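Local coordinates for protein aminopentol aminotransferase (Sphingopyxis macrogoltabida, PDB 6HBV) that transfers the amino group of aminopentol, hydrolysed fumonisin B1, to pyruvate with the help of pyridoxal 5'-phosphate, giving the 2-keto product and L-alanine, at residues A194-H199 with V232-R237; L226-D231 with L253-K258. One frame throughout, in Å; residues are numbered along the deposited sequence.

Contact 1 of 2, residues A194-H199 with V232-R237; sequences ATPFRH and VRAGFR. With PLP (pyridoxal-5'-phosphate), chain C; PMP (4'-deoxy-4'-aminopyridoxal-5'-phosphate), chain D.
P196 brings its ring carbon CG to 3.7 Å from A234 CB, and the CA atoms of these two residues are the nearest pair between 194-199 and 232-237. The ring of F197 then reaches the same alanine, its CE1 also 3.7 Å from A234 CB, and carries H199 CD2 over the centre of one face. The carbonyl of F197 is engaged as well: T195 OG1 donates a hydrogen bond to F197 O at 2.6 Å, from above the carbonyl plane, while the other branch of T195, the methyl CG2, approaches the C2A methyl of PLP.

H199 makes the largest contribution of this segment. With CG held between the backbone N and the carbonyl carbon (chi1 55°), the imidazole turns back toward 232-237 and is sandwiched. T195 OG1 and F197 O lie over one face, and R233 CD lies over the other, a CH-pi contact 3.9 Å from the ring centroid. The two side chains run past each other in opposite directions, ring and guanidinium planes 24° apart. At its far end, H199 NE2 meets a water at 2.8 Å that also accepts the backbone N-H of A234, and the C2A methyl of PLP lies at the imidazole edge, beside CE1.

R233 reaches the cofactor with CG anti to the backbone N and a bend at chi3. Its NE donates to PLP O3 at 3.0 Å, nearly straight at 168°, and to PMP O3 in the alternative cofactor form, while NH1 binds N377. A cationic donor at the phenolic oxygen would be expected to stabilise its anionic form; H199, packed against CD, and N377, bonded to NH1, are placed to steady that donor beside O3.

Contact 2 of 2, residues L226-D231 with L253-K258; sequences LLVVDD and LSCWGK. With PLP (pyridoxal-5'-phosphate), chain C; PMP (4'-deoxy-4'-aminopyridoxal-5'-phosphate), chain D.
D230 lies beside C255, its OD1 4.1 Å from C255 CB, and turns its carboxylate to the cofactor. OD2 is 2.6 Å from PLP N1, the aspartate-pyridine pairing of fold-type I enzymes, which is expected to favour a protonated ring. CG is anti to the backbone N (chi1 179°); OD2 has a second partner in H146, while OD1 takes the backbone N-H of V232. In the PLP state K258 NZ is covalently bonded to PLP C4A at 1.3 Å, the internal aldimine of a class-III aminotransferase, and also donates to PLP O3 at 2.6 Å. PMP is an alternative occupant of the same place, in keeping with the two cofactor states of transamination.

Behind these groups, the parallel pair 226-230 and 253-256 carries D230 at the end of one strand and leads, through G257, to K258. L253 N donates to L227 O, V229 N to L253 O and C255 N to V229 O at 2.9 Å; a weaker bond from D231 N to C255 O follows. Past the strand ends, a water joins D231 O to G257 N.

V228, D230, L253 and C255 share one face of the sheet, where L253 CD1 meets V228 CG2 at 4.0 Å. At the C-terminal end of the pair, D231 CB sits over the six-membered ring of W256, a CH-pi contact 4.2 Å from its centroid, and W256 NE1 donates to S254 OG at 2.9 Å. S254 OG is also bonded to H108, and D231 OD1 to S243.

Helix 118-133 covers L226, D230 and L253, helix 210-223 packs against L227, and strands 189-194 and 267-271 flank the pair within the seven-stranded sheet.

Overall arrangement
Both contacts are buried, and their centres lie about 9 Å apart around one cofactor. Contact 2 belongs to the central sheet: two neighbouring parallel strands with a regular backbone ladder and apolar side chains packed on its faces. Contact 1 is built from the loops that follow strands 189-194 and 226-230, and relies instead on side-chain packing and a shared water. The two are stitched together where A194 pairs with V228 and D230, and where P196 packs on D231. Their roles divide accordingly: contact 2 supplies the covalent lysine and the partner of the ring nitrogen, contact 1 the arginine at O3. S287 of the second subunit adds a hydrogen bond to the cofactor from across the dimer.

Contact 1 of 2, residues A194-H199 with V232-R237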
loop_
_atom_site.group_PDB
_atom_site.type_symbol
_atom_site.label_atom_id
_atom_site.label_comp_id
_atom_site.label_asym_id
_atom_site.label_seq_id
_atom_site.Cartn_x
_atom_site.Cartn_y
_atom_site.Cartn_z
ATOM N N ALA A 194 -4.931 20.022 4.447
ATOM C CA ALA A 194 -3.769 20.879 4.610
ATOM C C ALA A 194 -2.604 20.047 5.132
ATOM O O ALA A 194 -2.769 19.315 6.114
ATOM C CB ALA A 194 -4.045 22.015 5.552
ATOM N N THR A 195 -1.450 20.181 4.469
ATOM C CA THR A 195 -0.169 19.798 5.067
ATOM C C THR A 195 0.118 20.787 6.185
ATOM O O THR A 195 -0.278 21.967 6.124
ATOM C CB THR A 195 0.929 19.647 4.011
ATOM O OG1 THR A 195 1.232 20.924 3.455
ATOM C CG2 THR A 195 0.513 18.656 2.954
ATOM N N PRO A 196 0.809 20.359 7.251
ATOM C CA PRO A 196 1.043 21.256 8.388
ATOM C C PRO A 196 2.042 22.397 8.141
ATOM O O PRO A 196 1.988 23.379 8.886
ATOM C CB PRO A 196 1.511 20.310 9.487
ATOM C CG PRO A 196 2.134 19.146 8.756
ATOM C CD PRO A 196 1.398 19.009 7.441
ATOM N N PHE A 197 2.923 22.267 7.127
ATOM C CA PHE A 197 3.663 23.389 6.541
ATOM C C PHE A 197 3.752 23.140 5.045
ATOM O O PHE A 197 3.349 22.069 4.561
ATOM C CB PHE A 197 5.021 23.625 7.215
ATOM C CG PHE A 197 6.050 22.513 7.206
ATOM C CD1 PHE A 197 6.029 21.516 8.172
ATOM C CD2 PHE A 197 7.046 22.469 6.239
ATOM C CE1 PHE A 197 6.977 20.496 8.172
ATOM C CE2 PHE A 197 7.992 21.454 6.236
ATOM C CZ PHE A 197 7.957 20.466 7.203
ATOM N N ARG A 198 4.274 24.129 4.319
ATOM C CA ARG A 198 4.472 24.014 2.881
ATOM C C ARG A 198 5.773 23.243 2.654
ATOM O O ARG A 198 6.887 23.713 2.983
ATOM C CB ARG A 198 4.497 25.387 2.199
ATOM C CG ARG A 198 4.636 25.316 0.684
ATOM C CD ARG A 198 3.388 24.812 0.017
ATOM N NE ARG A 198 3.476 24.869 -1.430
ATOM C CZ ARG A 198 2.474 24.584 -2.234
ATOM N NH1 ARG A 198 1.380 24.036 -1.737
ATOM N NH2 ARG A 198 2.589 24.855 -3.517
ATOM N N HIS A 199 5.614 22.045 2.098
ATOM C CA HIS A 199 6.718 21.110 1.887
ATOM C C HIS A 199 6.609 20.457 0.501
ATOM O O HIS A 199 6.110 19.315 0.354
ATOM C CB HIS A 199 6.911 20.162 3.087
ATOM C CG HIS A 199 5.745 19.339 3.573
ATOM N ND1 HIS A 199 4.900 18.632 2.733
ATOM C CD2 HIS A 199 5.301 19.106 4.822
ATOM C CE1 HIS A 199 3.991 18.010 3.472
ATOM N NE2 HIS A 199 4.205 18.277 4.753
ATOM N N VAL A 232 1.549 12.937 6.859
ATOM C CA VAL A 232 2.316 11.791 6.393
ATOM C C VAL A 232 3.808 12.120 6.352
ATOM O O VAL A 232 4.658 11.259 6.696
ATOM C CB VAL A 232 1.783 11.253 5.050
ATOM C CG1 VAL A 232 2.724 10.247 4.443
ATOM C CG2 VAL A 232 0.415 10.623 5.192
ATOM N N ARG A 233 4.159 13.344 5.942
ATOM C CA ARG A 233 5.530 13.715 5.787
ATOM C C ARG A 233 6.161 14.278 7.068
ATOM O O ARG A 233 7.311 13.917 7.418
ATOM C CB ARG A 233 5.711 14.719 4.652
ATOM C CG ARG A 233 7.120 14.689 4.080
ATOM C CD ARG A 233 7.346 15.771 3.030
ATOM N NE ARG A 233 6.531 15.540 1.848
ATOM C CZ ARG A 233 6.726 16.077 0.663
ATOM N NH1 ARG A 233 7.847 16.748 0.418
ATOM N NH2 ARG A 233 5.785 15.935 -0.271
ATOM N N ALA A 234 5.420 15.152 7.752
ATOM C CA ALA A 234 5.964 15.921 8.914
ATOM C C ALA A 234 5.718 15.221 10.251
ATOM O O ALA A 234 6.365 15.566 11.235
ATOM C CB ALA A 234 5.324 17.276 8.940
ATOM N N GLY A 235 4.790 14.246 10.278
ATOM C CA GLY A 235 4.406 13.585 11.485
ATOM C C GLY A 235 5.615 13.055 12.244
ATOM O O GLY A 235 6.465 12.377 11.695
ATOM N N PHE A 236 5.655 13.403 13.528
ATOM C CA PHE A 236 6.650 12.997 14.489
ATOM C C PHE A 236 8.011 13.682 14.283
ATOM O O PHE A 236 8.957 13.378 15.056
ATOM C CB PHE A 236 6.705 11.461 14.584
ATOM C CG PHE A 236 5.422 10.866 15.101
ATOM C CD1 PHE A 236 4.842 11.316 16.281
ATOM C CD2 PHE A 236 4.785 9.844 14.410
ATOM C CE1 PHE A 236 3.666 10.769 16.753
ATOM C CE2 PHE A 236 3.609 9.300 14.896
ATOM C CZ PHE A 236 3.046 9.756 16.061
ATOM N N ARG A 237 8.175 14.586 13.306
ATOM C CA ARG A 237 9.386 15.413 13.283
ATOM C C ARG A 237 9.060 16.871 13.667
ATOM O O ARG A 237 9.952 17.666 13.896
ATOM C CB ARG A 237 10.105 15.377 11.940
ATOM C CG ARG A 237 10.969 14.146 11.750
ATOM C CD ARG A 237 11.686 14.223 10.412
ATOM N NE ARG A 237 12.522 13.073 10.189
ATOM C CZ ARG A 237 12.135 11.953 9.580
ATOM N NH1 ARG A 237 10.873 11.799 9.203
ATOM N NH2 ARG A 237 13.030 11.001 9.347
HETATM N N1 PLP C . 0.847 13.025 1.742
HETATM C C2 PLP C . 1.997 13.605 2.108
HETATM C C2A PLP C . 1.973 15.006 2.670
HETATM C C3 PLP C . 3.276 12.889 1.968
HETATM O O3 PLP C . 4.460 13.433 2.323
HETATM C C4 PLP C . 3.265 11.525 1.419
HETATM C C4A PLP C . 4.545 10.780 1.270
HETATM C C5 PLP C . 1.934 10.995 1.054
HETATM C C6 PLP C . 0.789 11.775 1.234
HETATM C C5A PLP C . 1.737 9.617 0.476
HETATM O O4P PLP C . 2.316 8.575 1.277
HETATM P P PLP C . 2.712 7.284 0.388
HETATM O O1P PLP C . 3.886 7.674 -0.423
HETATM O O2P PLP C . 1.470 6.953 -0.446
HETATM O O3P PLP C . 3.105 6.184 1.341
HETATM N N1 PMP D . 1.009 12.929 1.967
HETATM C C2 PMP D . 2.215 13.515 2.057
HETATM C C2A PMP D . 2.348 14.830 2.793
HETATM C C3 PMP D . 3.395 12.890 1.451
HETATM O O3 PMP D . 4.615 13.448 1.523
HETATM C C4 PMP D . 3.219 11.607 0.744
HETATM C C4A PMP D . 4.386 10.907 0.097
HETATM N N4A PMP D . 5.427 11.821 -0.332
HETATM C C5 PMP D . 1.854 11.049 0.703
HETATM C C6 PMP D . 0.805 11.744 1.322
HETATM C C5A PMP D . 1.586 9.730 -0.009
HETATM O O4P PMP D . 2.202 8.647 0.712
HETATM P P PMP D . 2.653 7.327 -0.077
HETATM O O1P PMP D . 3.274 6.514 1.035
HETATM O O2P PMP D . 1.429 6.716 -0.766
HETATM O O3P PMP D . 3.655 7.757 -1.064
HETATM O O HOH W 1 3.060 16.184 6.214
#

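Contact 2 of 2, residues L226-D231 with L253-K258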
loop_
_atom_site.group_PDB
_atom_site.type_symbol
_atom_site.label_atom_id
_atom_site.label_comp_id
_atom_site.label_asym_id
_atom_site.label_seq_id
_atom_site.Cartn_x
_atom_site.Cartn_y
_atom_site.Cartn_z
ATOM N N LEU A 226 -15.024 18.603 7.246
ATOM C CA LEU A 226 -13.947 18.082 8.076
ATOM C C LEU A 226 -12.610 18.711 7.711
ATOM O O LEU A 226 -12.245 18.796 6.513
ATOM C CB LEU A 226 -13.814 16.569 7.922
ATOM C CG LEU A 226 -15.059 15.763 8.252
ATOM C CD1 LEU A 226 -14.762 14.270 8.228
ATOM C CD2 LEU A 226 -15.669 16.190 9.564
ATOM N N LEU A 227 -11.906 19.127 8.752
ATOM C CA LEU A 227 -10.501 19.540 8.651
ATOM C C LEU A 227 -9.580 18.310 8.708
ATOM O O LEU A 227 -9.594 17.565 9.696
ATOM C CB LEU A 227 -10.134 20.484 9.785
ATOM C CG LEU A 227 -8.718 21.063 9.715
ATOM C CD1 LEU A 227 -8.420 21.718 8.373
ATOM C CD2 LEU A 227 -8.496 22.055 10.834
ATOM N N VAL A 228 -8.801 18.131 7.644
ATOM C CA VAL A 228 -7.871 17.009 7.503
ATOM C C VAL A 228 -6.444 17.550 7.447
ATOM O O VAL A 228 -6.094 18.258 6.489
ATOM C CB VAL A 228 -8.194 16.178 6.260
ATOM C CG1 VAL A 228 -7.349 14.916 6.210
ATOM C CG2 VAL A 228 -9.692 15.853 6.150
ATOM N N VAL A 229 -5.632 17.210 8.462
ATOM C CA VAL A 229 -4.222 17.518 8.413
ATOM C C VAL A 229 -3.492 16.294 7.858
ATOM O O VAL A 229 -3.590 15.184 8.398
ATOM C CB VAL A 229 -3.660 17.960 9.768
ATOM C CG1 VAL A 229 -2.142 17.958 9.785
ATOM C CG2 VAL A 229 -4.169 19.336 10.149
ATOM N N ASP A 230 -2.759 16.504 6.771
ATOM C CA ASP A 230 -1.973 15.438 6.160
ATOM C C ASP A 230 -0.570 15.499 6.765
ATOM O O ASP A 230 0.262 16.276 6.311
ATOM C CB ASP A 230 -1.951 15.558 4.654
ATOM C CG ASP A 230 -1.124 14.488 3.979
ATOM O OD1 ASP A 230 -0.508 13.672 4.720
ATOM O OD2 ASP A 230 -1.110 14.496 2.743
ATOM N N ASP A 231 -0.353 14.669 7.785
ATOM C CA ASP A 231 0.869 14.605 8.551
ATOM C C ASP A 231 1.753 13.433 8.085
ATOM O O ASP A 231 2.628 12.998 8.847
ATOM C CB ASP A 231 0.584 14.511 10.052
ATOM C CG ASP A 231 1.155 15.672 10.847
ATOM O OD1 ASP A 231 2.250 16.194 10.469
ATOM O OD2 ASP A 231 0.501 16.054 11.857
ATOM N N LEU A 253 -9.624 14.955 11.206
ATOM C CA LEU A 253 -8.899 13.773 10.718
ATOM C C LEU A 253 -7.435 14.166 10.556
ATOM O O LEU A 253 -7.116 15.298 10.160
ATOM C CB LEU A 253 -9.412 13.288 9.356
ATOM C CG LEU A 253 -10.889 12.937 9.228
ATOM C CD1 LEU A 253 -11.212 12.532 7.810
ATOM C CD2 LEU A 253 -11.316 11.824 10.177
ATOM N N SER A 254 -6.538 13.238 10.858
ATOM C CA SER A 254 -5.136 13.414 10.504
ATOM C C SER A 254 -4.633 12.117 9.850
ATOM O O SER A 254 -5.005 10.986 10.230
ATOM C CB SER A 254 -4.290 13.848 11.658
ATOM O OG SER A 254 -4.405 12.936 12.724
ATOM N N CYS A 255 -3.775 12.305 8.850
ATOM C CA CYS A 255 -3.200 11.178 8.076
ATOM C C CYS A 255 -1.727 11.070 8.432
ATOM O O CYS A 255 -1.009 12.088 8.504
ATOM C CB CYS A 255 -3.332 11.398 6.576
ATOM S SG CYS A 255 -5.017 11.699 5.980
ATOM N N TRP A 256 -1.280 9.826 8.648
ATOM C CA TRP A 256 0.025 9.506 9.141
ATOM C C TRP A 256 0.615 8.368 8.306
ATOM O O TRP A 256 -0.098 7.546 7.757
ATOM C CB TRP A 256 -0.032 9.058 10.597
ATOM C CG TRP A 256 -0.595 10.080 11.525
ATOM C CD1 TRP A 256 -1.906 10.387 11.705
ATOM C CD2 TRP A 256 0.151 10.929 12.398
ATOM N NE1 TRP A 256 -2.020 11.377 12.638
ATOM C CE2 TRP A 256 -0.784 11.730 13.085
ATOM C CE3 TRP A 256 1.516 11.089 12.673
ATOM C CZ2 TRP A 256 -0.391 12.677 14.025
ATOM C CZ3 TRP A 256 1.897 12.026 13.604
ATOM C CH2 TRP A 256 0.956 12.806 14.267
ATOM N N GLY A 257 1.945 8.356 8.238
ATOM C CA GLY A 257 2.656 7.342 7.465
ATOM C C GLY A 257 4.153 7.547 7.586
ATOM O O GLY A 257 4.624 8.214 8.540
ATOM N N LYS A 258 4.851 6.955 6.616
ATOM C CA LYS A 258 6.317 6.988 6.422
ATOM C C LYS A 258 7.091 6.437 7.631
ATOM O O LYS A 258 7.663 5.380 7.515
ATOM C CB LYS A 258 6.762 8.388 5.979
ATOM C CG LYS A 258 6.295 8.759 4.573
ATOM C CD LYS A 258 6.757 10.107 4.061
ATOM C CE LYS A 258 6.685 10.248 2.553
ATOM N NZ LYS A 258 5.522 11.040 2.071
HETATM N N1 PLP C . 0.847 13.025 1.742
HETATM C C2 PLP C . 1.997 13.605 2.108
HETATM C C2A PLP C . 1.973 15.006 2.670
HETATM C C3 PLP C . 3.276 12.889 1.968
HETATM O O3 PLP C . 4.460 13.433 2.323
HETATM C C4 PLP C . 3.265 11.525 1.419
HETATM C C4A PLP C . 4.545 10.780 1.270
HETATM C C5 PLP C . 1.934 10.995 1.054
HETATM C C6 PLP C . 0.789 11.775 1.234
HETATM C C5A PLP C . 1.737 9.617 0.476
HETATM O O4P PLP C . 2.316 8.575 1.277
HETATM P P PLP C . 2.712 7.284 0.388
HETATM O O1P PLP C . 3.886 7.674 -0.423
HETATM O O2P PLP C . 1.470 6.953 -0.446
HETATM O O3P PLP C . 3.105 6.184 1.341
HETATM N N1 PMP D . 1.009 12.929 1.967
HETATM C C2 PMP D . 2.215 13.515 2.057
HETATM C C2A PMP D . 2.348 14.830 2.793
HETATM C C3 PMP D . 3.395 12.890 1.451
HETATM O O3 PMP D . 4.615 13.448 1.523
HETATM C C4 PMP D . 3.219 11.607 0.744
HETATM C C4A PMP D . 4.386 10.907 0.097
HETATM N N4A PMP D . 5.427 11.821 -0.332
HETATM C C5 PMP D . 1.854 11.049 0.703
HETATM C C6 PMP D . 0.805 11.744 1.322
HETATM C C5A PMP D . 1.586 9.730 -0.009
HETATM O O4P PMP D . 2.202 8.647 0.712
HETATM P P PMP D . 2.653 7.327 -0.077
HETATM O O1P PMP D . 3.274 6.514 1.035
HETATM O O2P PMP D . 1.429 6.716 -0.766
HETATM O O3P PMP D . 3.655 7.757 -1.064
HETATM O O HOH W 2 3.195 10.442 9.855
#